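Local atomic coordinates of enoyl-CoA hydratase (Mycolicibacterium smegmatis, PDB entry 7MCM), a protein that probably catalyses the reversible addition of water to (2E)-enoyl-CoA thioesters, giving (3S)-3-hydroxyacyl-CoA, a reaction of fatty acid metabolism. Residues Ala6-Asp11 against Gln17-Asp22; Ala41-Ala46 against Pro99-Arg104; Pro108-Val113 against His202-Arg207; Gly121-Val126 against Pro150-Thr155; Met127-Ile132 against Met218-Leu223. All coordinates share one frame; numbering follows the deposited sequence.

Contact 1: residues Ala6-Asp11 against Gln17-Asp22; sequences APLRID and QTWTID
Arg9 and Thr20, a hydrogen-bonded pair of this antiparallel hairpin, lie side by side and point the same way on the sheet face they share with Asp11 and Thr18. The Arg9 chain, bent at chi3 (-91°), turns its guanidinium over Thr20: Thr20 CB lies 4.0 Å above the guanidinium plane, displaced toward the rim, and the methyl Thr20 CG2 comes 3.7 Å from Arg9 NH2. The edge of the same group receives Asp22. Its OD2 sits close to the guanidinium plane, 3.3 Å from Arg9 NE, in a salt bridge whose hydrogen bond is weak, and the two flat groups stand 83° apart. A water that donates to Ala6 O and to Asp22 OD2 adds a second hold on that oxygen.

The other face is apolar. Leu8 lays CD1 against Trp19 CB at 3.8 Å, while Ile10 runs alongside the indole with CG1 3.9 Å from Trp19 CD1. Trp19 NE1 donates to Gln17 OE1 at 3.0 Å almost in the ring plane, which helps fix the turn of the ring. Farther on, the ring packs against Ala42 and Val43 of helix 33-48.

Between the faces runs the backbone ladder, with paired bonds such as Thr20 N to Arg9 O (2.9 Å) and Thr18 N to Asp11 O (2.7 Å). The chemistry is thus split by alternation: charges and water on the Arg9 face, hydrocarbon and indole on the Trp19 face, as expected of a hairpin at the margin of a sheet with a helix beneath it.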
# COMPACT_ATOMS: atom_id res chain seq x y z
N ALA B 6 21.44 36.33 1.28
CA ALA B 6 20.89 35.21 0.52
C ALA B 6 20.85 33.99 1.43
O ALA B 6 21.90 33.55 1.90
CB ALA B 6 21.74 34.92 -0.72
N PRO B 7 19.66 33.44 1.73
CA PRO B 7 19.57 32.37 2.73
C PRO B 7 20.16 31.04 2.31
O PRO B 7 20.37 30.18 3.17
CB PRO B 7 18.07 32.25 2.97
CG PRO B 7 17.44 32.78 1.71
CD PRO B 7 18.34 33.87 1.25
N LEU B 8 20.43 30.83 1.02
CA LEU B 8 20.99 29.57 0.54
C LEU B 8 22.02 29.90 -0.53
O LEU B 8 21.66 30.21 -1.67
CB LEU B 8 19.88 28.67 -0.01
CG LEU B 8 20.22 27.23 -0.34
CD1 LEU B 8 20.67 26.48 0.91
CD2 LEU B 8 19.04 26.52 -1.01
N ARG B 9 23.31 29.86 -0.16
CA ARG B 9 24.38 30.14 -1.12
C ARG B 9 24.61 28.91 -2.00
O ARG B 9 24.73 27.79 -1.50
CB ARG B 9 25.68 30.49 -0.40
CG ARG B 9 25.58 31.65 0.58
CD ARG B 9 26.95 32.26 0.88
NE ARG B 9 27.58 31.65 2.04
CZ ARG B 9 28.53 30.73 1.97
NH1 ARG B 9 28.98 30.28 0.80
NH2 ARG B 9 29.04 30.24 3.10
N ILE B 10 24.70 29.13 -3.31
CA ILE B 10 24.86 28.03 -4.26
C ILE B 10 26.19 28.17 -4.96
O ILE B 10 26.45 29.18 -5.63
CB ILE B 10 23.69 27.96 -5.24
CG1 ILE B 10 22.40 27.67 -4.46
CG2 ILE B 10 23.92 26.86 -6.25
CD1 ILE B 10 21.15 27.69 -5.29
N ASP B 11 27.07 27.19 -4.76
CA ASP B 11 28.39 27.10 -5.37
C ASP B 11 28.42 25.91 -6.31
O ASP B 11 27.82 24.87 -6.01
CB ASP B 11 29.49 26.90 -4.32
CG ASP B 11 29.58 28.05 -3.34
OD1 ASP B 11 29.39 29.21 -3.75
OD2 ASP B 11 29.83 27.79 -2.14
N GLN B 17 27.16 20.69 -6.92
CA GLN B 17 26.74 21.97 -6.35
C GLN B 17 26.77 21.86 -4.84
O GLN B 17 26.39 20.83 -4.27
CB GLN B 17 25.33 22.38 -6.79
CG GLN B 17 25.24 23.08 -8.10
CD GLN B 17 23.84 23.60 -8.37
OE1 GLN B 17 22.90 23.29 -7.63
NE2 GLN B 17 23.69 24.36 -9.44
N THR B 18 27.21 22.92 -4.18
CA THR B 18 27.09 23.02 -2.73
C THR B 18 26.05 24.07 -2.39
O THR B 18 26.10 25.19 -2.92
CB THR B 18 28.43 23.34 -2.09
OG1 THR B 18 29.38 22.35 -2.48
CG2 THR B 18 28.31 23.32 -0.57
N TRP B 19 25.10 23.69 -1.55
CA TRP B 19 24.09 24.60 -1.02
C TRP B 19 24.42 24.84 0.44
O TRP B 19 24.46 23.89 1.23
CB TRP B 19 22.69 24.00 -1.14
CG TRP B 19 22.26 23.64 -2.53
CD1 TRP B 19 22.93 23.87 -3.70
CD2 TRP B 19 21.04 22.97 -2.89
NE1 TRP B 19 22.20 23.40 -4.76
CE2 TRP B 19 21.04 22.84 -4.29
CE3 TRP B 19 19.95 22.47 -2.16
CZ2 TRP B 19 19.99 22.24 -4.98
CZ3 TRP B 19 18.91 21.88 -2.85
CH2 TRP B 19 18.94 21.75 -4.24
N THR B 20 24.68 26.10 0.80
CA THR B 20 25.04 26.45 2.17
C THR B 20 23.90 27.26 2.77
O THR B 20 23.62 28.38 2.32
CB THR B 20 26.36 27.22 2.22
OG1 THR B 20 27.38 26.50 1.54
CG2 THR B 20 26.78 27.41 3.66
N ILE B 21 23.25 26.68 3.79
CA ILE B 21 22.22 27.40 4.53
C ILE B 21 22.87 28.59 5.22
O ILE B 21 23.87 28.44 5.93
CB ILE B 21 21.57 26.48 5.56
CG1 ILE B 21 21.00 25.22 4.88
CG2 ILE B 21 20.49 27.25 6.37
CD1 ILE B 21 20.66 24.10 5.87
N ASP B 22 22.31 29.79 5.01
CA ASP B 22 22.95 31.00 5.55
C ASP B 22 21.87 31.94 6.10
O ASP B 22 21.48 32.93 5.47
CB ASP B 22 23.84 31.67 4.49
CG ASP B 22 24.88 32.63 5.09
OD1 ASP B 22 24.85 32.86 6.32
OD2 ASP B 22 25.72 33.16 4.33
O HOH W 1 24.58 34.20 2.04
O HOH W 2 27.58 26.91 -1.11

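Contact 2: residues Ala41-Ala46 against Pro99-Arg104; sequences AAVDAA and PRALQR
Val43 and Ala101 mark the closest backbone approach, CA to CA 6.5 Å, between two helical segments that run almost parallel: their local axes diverge by 6° and pass 9.4 Å apart. The 205 Å² buried shows that a narrow strip does the touching.

Val43 points at the partner helix and wedges its two methyls against one turn of it. CG1, set opposite the backbone N, reaches the backbone carbonyl Ala101 O at 3.4 Å and also lies 4.0 Å from Arg104 CG, while Val43 CG2 faces Ala101 CB at 4.1 Å. Beside this apolar patch, Arg104 crosses to Asp44. Its CG stands between the backbone N and the carbonyl carbon (chi1 75°), and from there the chain runs extended to NE, across the gap to Asp44. Arg104 NE donates to Asp44 OD1 at 2.9 Å with a nearly straight bond. The acceptor lies near the guanidinium plane and is met on its syn side; Arg104 NH2 adds a weak second bond to the same Asp44 OD1 at 3.4 Å. The carboxylate is turned 51° from the guanidinium, so the pair is not a flat two-oxygen fork. Arg104 NH2 has a further salt bridge to Asp40, one turn earlier, placing the guanidinium between two acids of one helix.

Around this contact, helix 33-48 rests its Ala46 on Gln17 of the hairpin, and helix 97-104 presses Leu102 on Leu124 and Met127 of helix 120-127. Arg100 reaches outward to Asp232 of a second subunit.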
# COMPACT_ATOMS: atom_id res chain seq x y z
N ALA B 41 13.58 26.99 -5.31
CA ALA B 41 14.24 27.42 -6.54
C ALA B 41 15.50 26.59 -6.81
O ALA B 41 15.76 26.21 -7.96
CB ALA B 41 14.59 28.90 -6.46
N ALA B 42 16.28 26.29 -5.77
CA ALA B 42 17.52 25.53 -5.95
C ALA B 42 17.23 24.13 -6.46
O ALA B 42 17.94 23.63 -7.35
CB ALA B 42 18.30 25.48 -4.64
N VAL B 43 16.22 23.47 -5.91
CA VAL B 43 15.84 22.14 -6.39
C VAL B 43 15.42 22.21 -7.86
O VAL B 43 15.86 21.41 -8.69
CB VAL B 43 14.73 21.53 -5.51
CG1 VAL B 43 14.13 20.29 -6.19
CG2 VAL B 43 15.31 21.14 -4.17
N ASP B 44 14.55 23.17 -8.19
CA ASP B 44 14.09 23.27 -9.57
C ASP B 44 15.24 23.58 -10.53
O ASP B 44 15.26 23.09 -11.67
CB ASP B 44 12.97 24.31 -9.69
CG ASP B 44 11.68 23.83 -9.05
OD1 ASP B 44 11.60 22.63 -8.74
OD2 ASP B 44 10.76 24.65 -8.88
N ALA B 45 16.19 24.41 -10.10
CA ALA B 45 17.31 24.75 -10.97
C ALA B 45 18.26 23.57 -11.13
O ALA B 45 18.82 23.36 -12.21
CB ALA B 45 18.06 25.97 -10.42
N ALA B 46 18.47 22.80 -10.06
CA ALA B 46 19.34 21.64 -10.16
C ALA B 46 18.72 20.56 -11.04
O ALA B 46 19.41 19.93 -11.85
CB ALA B 46 19.66 21.11 -8.76
N PRO B 99 10.31 19.27 2.59
CA PRO B 99 10.27 17.83 2.29
C PRO B 99 9.77 17.54 0.89
O PRO B 99 10.32 16.67 0.20
CB PRO B 99 9.30 17.28 3.34
CG PRO B 99 9.26 18.29 4.39
CD PRO B 99 9.53 19.60 3.80
N ARG B 100 8.75 18.26 0.43
CA ARG B 100 8.21 18.01 -0.89
C ARG B 100 9.21 18.40 -1.97
O ARG B 100 9.27 17.77 -3.02
CB ARG B 100 6.89 18.76 -1.08
CG ARG B 100 5.78 18.27 -0.16
CD ARG B 100 4.42 18.81 -0.56
NE ARG B 100 3.39 18.41 0.39
CZ ARG B 100 2.80 17.23 0.41
NH1 ARG B 100 3.12 16.28 -0.47
NH2 ARG B 100 1.88 16.97 1.34
N ALA B 101 10.01 19.45 -1.71
CA ALA B 101 11.05 19.82 -2.67
C ALA B 101 12.09 18.71 -2.81
O ALA B 101 12.48 18.33 -3.92
CB ALA B 101 11.70 21.14 -2.26
N LEU B 102 12.54 18.15 -1.68
CA LEU B 102 13.52 17.08 -1.74
C LEU B 102 12.95 15.85 -2.42
O LEU B 102 13.68 15.11 -3.08
CB LEU B 102 14.01 16.75 -0.33
CG LEU B 102 15.25 17.54 0.09
CD1 LEU B 102 15.64 17.14 1.48
CD2 LEU B 102 16.39 17.31 -0.91
N GLN B 103 11.63 15.66 -2.29
CA GLN B 103 10.97 14.54 -2.95
C GLN B 103 11.00 14.67 -4.46
O GLN B 103 10.98 13.66 -5.16
CB GLN B 103 9.51 14.44 -2.50
CG GLN B 103 9.27 13.72 -1.19
CD GLN B 103 9.75 12.28 -1.22
OE1 GLN B 103 10.77 11.92 -0.62
NE2 GLN B 103 9.01 11.43 -1.94
N ARG B 104 10.98 15.89 -4.98
CA ARG B 104 11.05 16.07 -6.42
C ARG B 104 12.47 16.37 -6.90
O ARG B 104 12.68 16.51 -8.11
CB ARG B 104 10.07 17.16 -6.88
CG ARG B 104 10.51 18.56 -6.58
CD ARG B 104 9.60 19.62 -7.22
NE ARG B 104 10.09 20.96 -6.90
CZ ARG B 104 9.75 21.63 -5.81
NH1 ARG B 104 8.89 21.13 -4.93
NH2 ARG B 104 10.29 22.83 -5.58

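Contact 3: residues Pro108-Val113 against His202-Arg207; sequences PVIAAV and HRLAER
Ile110 carries the strand side of this contact alone, pointing from strand 109-113 toward Leu204 and Ala205 of helix 197-209. The tight part is the end of its longer branch. CG1 lies beside the backbone N (chi1 -67°) and chi2 of 156° carries Ile110 CD1 outward until it touches the helix backbone itself, 3.8 Å from both Ala205 N and Ala205 CA. The same methyl, Ile110 CD1, meets Ala205 CB at 4.0 Å and Leu204 CG at 4.0 Å, so one carbon sits in the angle between the two residues. Leu204 comes obliquely across the isoleucine: its CD2 lies 4.1 Å from Ile110 CD1 and 4.2 Å from the shorter branch, Ile110 CG2.

The remainder is looser. The nearest CA atoms, those of Ile110 and Ala205, are 7.5 Å apart, and only 117 Å² is buried in all, so the backbones are held off by a single layer of side chains. Other parts of the fold cover the small Ala205, which also packs on Val54 and Ile56 of the strand on one side of 109-113, while Leu204 reaches Leu130 of the strand on its other side. On the helix flank turned from the sheet, Arg203 and Glu206 are exposed, whereas Arg207 forms salt bridges with Asp175 and Glu169 of another subunit.

No hydrogen bond or charge joins the two segments. Methyl groups against a methine, a methyl and the helix backbone indicate van der Waals packing within a buried layer between the central sheet and a helix covering it; the helix's charged side chains named here lie away from this apolar contact.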
# COMPACT_ATOMS: atom_id res chain seq x y z
N PRO B 108 21.06 13.24 -6.27
CA PRO B 108 21.38 12.85 -4.90
C PRO B 108 21.84 14.05 -4.07
O PRO B 108 22.53 14.94 -4.57
CB PRO B 108 22.51 11.83 -5.06
CG PRO B 108 22.54 11.46 -6.50
CD PRO B 108 21.82 12.49 -7.28
N VAL B 109 21.45 14.05 -2.79
CA VAL B 109 21.79 15.11 -1.85
C VAL B 109 22.56 14.51 -0.68
O VAL B 109 22.05 13.62 0.02
CB VAL B 109 20.55 15.85 -1.34
CG1 VAL B 109 20.97 16.95 -0.39
CG2 VAL B 109 19.76 16.46 -2.51
N ILE B 110 23.76 15.02 -0.44
CA ILE B 110 24.58 14.63 0.71
C ILE B 110 24.46 15.71 1.77
O ILE B 110 24.79 16.87 1.51
CB ILE B 110 26.05 14.43 0.29
CG1 ILE B 110 26.18 13.23 -0.66
CG2 ILE B 110 26.97 14.25 1.50
CD1 ILE B 110 27.44 13.35 -1.53
N ALA B 111 23.98 15.35 2.97
CA ALA B 111 23.99 16.30 4.09
C ALA B 111 25.35 16.27 4.76
O ALA B 111 25.77 15.22 5.28
CB ALA B 111 22.90 15.95 5.12
N ALA B 112 26.07 17.39 4.74
CA ALA B 112 27.34 17.51 5.45
C ALA B 112 27.03 18.29 6.73
O ALA B 112 27.02 19.52 6.75
CB ALA B 112 28.40 18.18 4.58
N VAL B 113 26.75 17.56 7.80
CA VAL B 113 26.21 18.15 9.02
C VAL B 113 27.40 18.68 9.82
O VAL B 113 28.13 17.92 10.47
CB VAL B 113 25.37 17.14 9.81
CG1 VAL B 113 24.68 17.81 11.00
CG2 VAL B 113 24.32 16.51 8.86
N HIS B 202 33.07 16.26 -0.49
CA HIS B 202 33.43 16.33 -1.91
C HIS B 202 34.00 15.01 -2.42
O HIS B 202 33.75 14.65 -3.57
CB HIS B 202 34.40 17.47 -2.15
CG HIS B 202 33.74 18.81 -2.23
ND1 HIS B 202 33.08 19.24 -3.36
CD2 HIS B 202 33.59 19.79 -1.31
CE1 HIS B 202 32.58 20.44 -3.14
NE2 HIS B 202 32.87 20.80 -1.90
N ARG B 203 34.79 14.30 -1.62
CA ARG B 203 35.25 12.99 -2.06
C ARG B 203 34.07 12.06 -2.31
O ARG B 203 33.99 11.40 -3.35
CB ARG B 203 36.20 12.37 -1.04
CG ARG B 203 37.59 12.95 -1.05
CD ARG B 203 38.53 12.12 -0.18
NE ARG B 203 38.11 12.11 1.21
CZ ARG B 203 38.56 12.95 2.14
NH1 ARG B 203 39.44 13.90 1.85
NH2 ARG B 203 38.13 12.82 3.39
N LEU B 204 33.11 12.03 -1.38
CA LEU B 204 31.92 11.21 -1.55
C LEU B 204 31.11 11.65 -2.77
O LEU B 204 30.65 10.81 -3.55
CB LEU B 204 31.07 11.26 -0.28
CG LEU B 204 29.78 10.43 -0.26
CD1 LEU B 204 30.06 8.96 -0.53
CD2 LEU B 204 29.02 10.62 1.08
N ALA B 205 30.90 12.96 -2.93
CA ALA B 205 30.19 13.48 -4.10
C ALA B 205 30.87 13.08 -5.41
O ALA B 205 30.20 12.74 -6.39
CB ALA B 205 30.09 15.01 -4.00
N GLU B 206 32.21 13.12 -5.45
CA GLU B 206 32.94 12.76 -6.66
C GLU B 206 32.84 11.28 -6.99
O GLU B 206 32.95 10.90 -8.17
CB GLU B 206 34.40 13.18 -6.54
CG GLU B 206 34.66 14.59 -7.08
CD GLU B 206 34.33 14.69 -8.58
OE1 GLU B 206 34.50 13.67 -9.31
OE2 GLU B 206 33.90 15.78 -9.01
N ARG B 207 32.65 10.42 -5.99
CA ARG B 207 32.44 9.00 -6.28
C ARG B 207 31.12 8.77 -7.00
O ARG B 207 30.97 7.77 -7.71
CB ARG B 207 32.48 8.17 -4.99
CG ARG B 207 33.86 8.00 -4.33
CD ARG B 207 33.66 7.34 -2.93
NE ARG B 207 32.94 6.08 -3.02
CZ ARG B 207 32.28 5.49 -2.02
NH1 ARG B 207 32.22 6.03 -0.82
NH2 ARG B 207 31.69 4.32 -2.24

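Contact 4: residues Gly121-Val126 against Pro150-Thr155; sequences GCDLAV and PGDGGT
Asp123, Gly154 and Asp152 account for most of the buried surface here, and Asp123 for about half of it. Its side chain leaves helix 120-127 toward the turn at Pro150-Gly153, and Asp123 OD2 does most of the touching: 2.5 Å from Asp152 OD1, 3.0 Å from Asp152 OD2 and 3.7 Å from Pro150 CB. The two carboxylates cross with their planes 55° apart; the longer of the two oxygen pairs is a proximity of acceptors, not a hydrogen bond.

Asp152 is held from its own side. A chi1 of 56° swings CG between the backbone N and the carbonyl carbon, where Asp152 OD1 accepts Gly154 N at 3.2 Å in an Asx turn, the donor standing above the carboxylate plane. Gly154, in the first turn of helix 154-162, brings its bare CA to 3.5 Å from Asp123 OD2, an approach possible because it has no side chain. Gly153 takes the N-cap at a positive phi of 91°, where a CB would collide with the carbonyl O of Asp152.

Chemically this is a buried cluster of acids, with Glu141 also close to Asp123 OD1. Its place, where helix 120-127 meets the N-terminal end of helix 154-162, is consistent with the active-site region of crotonase-like enzymes.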
# COMPACT_ATOMS: atom_id res chain seq x y z
N GLY B 121 15.83 21.29 11.40
CA GLY B 121 17.15 21.04 10.85
C GLY B 121 17.57 19.58 10.97
O GLY B 121 18.20 19.04 10.06
N CYS B 122 17.19 18.93 12.07
CA CYS B 122 17.42 17.50 12.18
C CYS B 122 16.68 16.75 11.07
O CYS B 122 17.27 15.91 10.37
CB CYS B 122 16.97 17.01 13.57
SG CYS B 122 17.18 15.21 13.83
N ASP B 123 15.41 17.09 10.85
CA ASP B 123 14.61 16.39 9.86
C ASP B 123 15.14 16.62 8.44
O ASP B 123 15.12 15.71 7.62
CB ASP B 123 13.15 16.84 9.96
CG ASP B 123 12.54 16.51 11.31
OD1 ASP B 123 13.21 15.84 12.09
OD2 ASP B 123 11.41 16.93 11.59
N LEU B 124 15.59 17.84 8.15
CA LEU B 124 16.19 18.13 6.85
C LEU B 124 17.37 17.20 6.56
O LEU B 124 17.45 16.60 5.48
CB LEU B 124 16.62 19.59 6.77
CG LEU B 124 17.37 20.03 5.51
CD1 LEU B 124 16.52 19.86 4.28
CD2 LEU B 124 17.84 21.47 5.65
N ALA B 125 18.30 17.07 7.52
CA ALA B 125 19.44 16.18 7.30
C ALA B 125 18.97 14.76 7.03
O ALA B 125 19.47 14.09 6.11
CB ALA B 125 20.36 16.20 8.51
N VAL B 126 17.97 14.31 7.78
CA VAL B 126 17.44 12.96 7.64
C VAL B 126 16.70 12.76 6.32
O VAL B 126 16.59 11.63 5.84
CB VAL B 126 16.55 12.71 8.88
CG1 VAL B 126 15.92 11.41 8.81
CG2 VAL B 126 17.39 12.82 10.15
N PRO B 150 6.89 16.55 15.13
CA PRO B 150 7.58 16.97 13.90
C PRO B 150 6.59 17.22 12.77
O PRO B 150 6.10 16.28 12.13
CB PRO B 150 8.51 15.78 13.59
CG PRO B 150 8.60 14.99 14.90
CD PRO B 150 7.26 15.17 15.53
N GLY B 151 6.26 18.49 12.52
CA GLY B 151 5.24 18.79 11.55
C GLY B 151 5.66 18.66 10.10
O GLY B 151 4.83 18.82 9.20
N ASP B 152 6.93 18.35 9.85
CA ASP B 152 7.50 18.37 8.51
C ASP B 152 7.77 16.98 7.94
O ASP B 152 8.53 16.86 6.98
CB ASP B 152 8.81 19.15 8.53
CG ASP B 152 9.79 18.61 9.55
OD1 ASP B 152 9.47 17.58 10.18
OD2 ASP B 152 10.87 19.20 9.72
N GLY B 153 7.24 15.92 8.55
CA GLY B 153 7.48 14.58 8.03
C GLY B 153 8.69 13.87 8.60
O GLY B 153 9.01 12.76 8.13
N GLY B 154 9.35 14.45 9.60
CA GLY B 154 10.49 13.81 10.22
C GLY B 154 10.19 12.43 10.77
O GLY B 154 11.07 11.55 10.77
N THR B 155 8.96 12.19 11.23
CA THR B 155 8.65 10.86 11.75
C THR B 155 8.61 9.80 10.65
O THR B 155 8.69 8.61 10.96
CB THR B 155 7.32 10.85 12.49
OG1 THR B 155 6.29 11.24 11.59
CG2 THR B 155 7.36 11.80 13.69

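Contact 5: residues Met127-Ile132 against Met218-Leu223; sequences MCDLRI and MAKRLL
Lys220 NZ meets the flat carboxylate of Asp129 on the syn lone pair of OD2, the side of the other oxygen, and donates to Asp129 OD2 at 3.0 Å. Near the same end of the lysine, Lys220 CE lies 3.7 Å from Asp129 OD1, so both oxygens border it, and the two side chains cross at about a right angle. The second flat group, the guanidinium of Arg131, is used at its edge. Cys128 O sits close to its plane, 2.8 Å from Arg131 NH1, although the nitrogen stands well above the carbonyl plane of Cys128 (52° out of it). Arg131 NH1 and NE are also bonded to Ala125 O and Leu187 O, which helps hold the start of strand 130-134 to its surroundings.

Across the contact, distance is bridged by length. The nearest CA atoms, of Asp129 and Lys220, are 9.2 Å apart, and the lysine spans the interval as a fully extended chain, its CG set opposite the backbone N (chi1 168°). Just 73 Å² is buried between the segments. Lys220 NZ also donates to Val107 O and Cys105 O, so three acceptors surround the buried ammonium, while Asp129 OD2 additionally receives the backbone N of Val109.

Trp164 of a neighbouring subunit packs on Asp129 and hydrogen-bonds to Leu223 O. The ion pair is therefore the hub of a small buried polar network: it ties helix 213-226 to the loop before strand 109-113 and to the entry of strand 130-134. The carboxylate and the carbonyls probably stabilise the positive charge of the lysine away from solvent.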
# COMPACT_ATOMS: atom_id res chain seq x y z
N MET B 127 16.19 13.83 5.72
CA MET B 127 15.54 13.73 4.42
C MET B 127 16.52 13.63 3.26
O MET B 127 16.10 13.33 2.14
CB MET B 127 14.65 14.95 4.18
CG MET B 127 13.44 15.04 5.05
SD MET B 127 12.74 16.71 4.91
CE MET B 127 11.66 16.67 6.34
N CYS B 128 17.80 13.94 3.49
CA CYS B 128 18.83 13.81 2.47
C CYS B 128 19.18 12.34 2.25
O CYS B 128 18.84 11.47 3.05
CB CYS B 128 20.05 14.63 2.87
SG CYS B 128 19.72 16.43 2.91
N ASP B 129 19.86 12.06 1.12
CA ASP B 129 20.11 10.67 0.75
C ASP B 129 21.21 10.04 1.59
O ASP B 129 21.13 8.86 1.93
CB ASP B 129 20.45 10.57 -0.74
CG ASP B 129 19.33 11.09 -1.63
OD1 ASP B 129 18.20 10.58 -1.52
OD2 ASP B 129 19.57 12.03 -2.41
N LEU B 130 22.24 10.81 1.91
CA LEU B 130 23.41 10.36 2.64
C LEU B 130 23.75 11.42 3.66
O LEU B 130 23.59 12.61 3.37
CB LEU B 130 24.64 10.16 1.72
CG LEU B 130 24.56 9.05 0.68
CD1 LEU B 130 25.79 9.04 -0.20
CD2 LEU B 130 24.47 7.76 1.44
N ARG B 131 24.20 11.01 4.84
CA ARG B 131 24.66 11.95 5.86
C ARG B 131 26.07 11.62 6.28
O ARG B 131 26.41 10.45 6.50
CB ARG B 131 23.77 11.94 7.09
CG ARG B 131 22.47 12.69 6.95
CD ARG B 131 21.41 12.05 7.86
NE ARG B 131 21.13 10.67 7.46
CZ ARG B 131 20.42 10.36 6.38
NH1 ARG B 131 19.93 11.30 5.59
NH2 ARG B 131 20.20 9.08 6.10
N ILE B 132 26.90 12.66 6.39
CA ILE B 132 28.17 12.59 7.11
C ILE B 132 28.20 13.80 8.04
O ILE B 132 27.51 14.79 7.82
CB ILE B 132 29.39 12.59 6.16
CG1 ILE B 132 29.46 13.89 5.38
CG2 ILE B 132 29.30 11.45 5.16
CD1 ILE B 132 30.68 13.98 4.48
N MET B 218 18.53 8.45 -13.00
CA MET B 218 17.61 7.33 -13.13
C MET B 218 17.72 6.40 -11.94
O MET B 218 16.71 5.89 -11.45
CB MET B 218 17.89 6.57 -14.43
CG MET B 218 17.35 7.26 -15.68
SD MET B 218 17.31 6.23 -17.17
CE MET B 218 18.98 5.55 -17.24
N ALA B 219 18.94 6.14 -11.48
CA ALA B 219 19.13 5.29 -10.30
C ALA B 219 18.47 5.89 -9.07
O ALA B 219 17.85 5.16 -8.28
CB ALA B 219 20.62 5.06 -10.04
N LYS B 220 18.61 7.20 -8.86
CA LYS B 220 17.96 7.81 -7.70
C LYS B 220 16.44 7.71 -7.82
O LYS B 220 15.76 7.45 -6.82
CB LYS B 220 18.36 9.27 -7.54
CG LYS B 220 17.44 9.93 -6.52
CD LYS B 220 17.97 11.17 -5.93
CE LYS B 220 17.00 11.69 -4.86
NZ LYS B 220 17.49 12.98 -4.33
N ARG B 221 15.91 7.92 -9.02
CA ARG B 221 14.47 7.76 -9.24
C ARG B 221 14.03 6.34 -8.93
O ARG B 221 12.95 6.13 -8.35
CB ARG B 221 14.13 8.12 -10.69
CG ARG B 221 12.66 7.97 -11.06
CD ARG B 221 11.72 8.82 -10.19
NE ARG B 221 11.02 8.00 -9.20
CZ ARG B 221 9.80 8.23 -8.75
NH1 ARG B 221 9.10 9.28 -9.16
NH2 ARG B 221 9.25 7.39 -7.88
N LEU B 222 14.83 5.35 -9.31
CA LEU B 222 14.53 3.97 -8.95
C LEU B 222 14.61 3.75 -7.45
O LEU B 222 13.75 3.08 -6.87
CB LEU B 222 15.50 3.04 -9.67
CG LEU B 222 14.93 2.31 -10.87
CD1 LEU B 222 15.93 1.25 -11.34
CD2 LEU B 222 13.58 1.70 -10.56
N LEU B 223 15.65 4.30 -6.80
CA LEU B 223 15.75 4.16 -5.35
C LEU B 223 14.57 4.81 -4.63
O LEU B 223 14.08 4.27 -3.63
CB LEU B 223 17.06 4.76 -4.84
CG LEU B 223 18.30 3.91 -5.10
CD1 LEU B 223 19.54 4.77 -5.00
CD2 LEU B 223 18.34 2.76 -4.11

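How the contacts relate
Contacts 3, 4 and 5 are buried, whereas contacts 1 and 2 each keep a charged, exposed side. Contacts 1 and 2 meet directly, since Ile10 of the hairpin also packs on Ala42 of helix 33-48. Contact 2 reaches contact 3 through Leu102 on Val109. Contacts 3 and 5 share the central sheet: Ala111 N and Leu130 O approach to 2.8 Å, strands 109-113 and 130-134 are neighbours, and their helices follow one another. Contact 4 touches contact 5 where Asp152 O packs on Met127 CE. The chemistry varies with place: contact 3 is apolar in its side chains, contacts 2 and 5 pair acid with base at the surface and in the interior respectively, and contact 4 sets acid against acid.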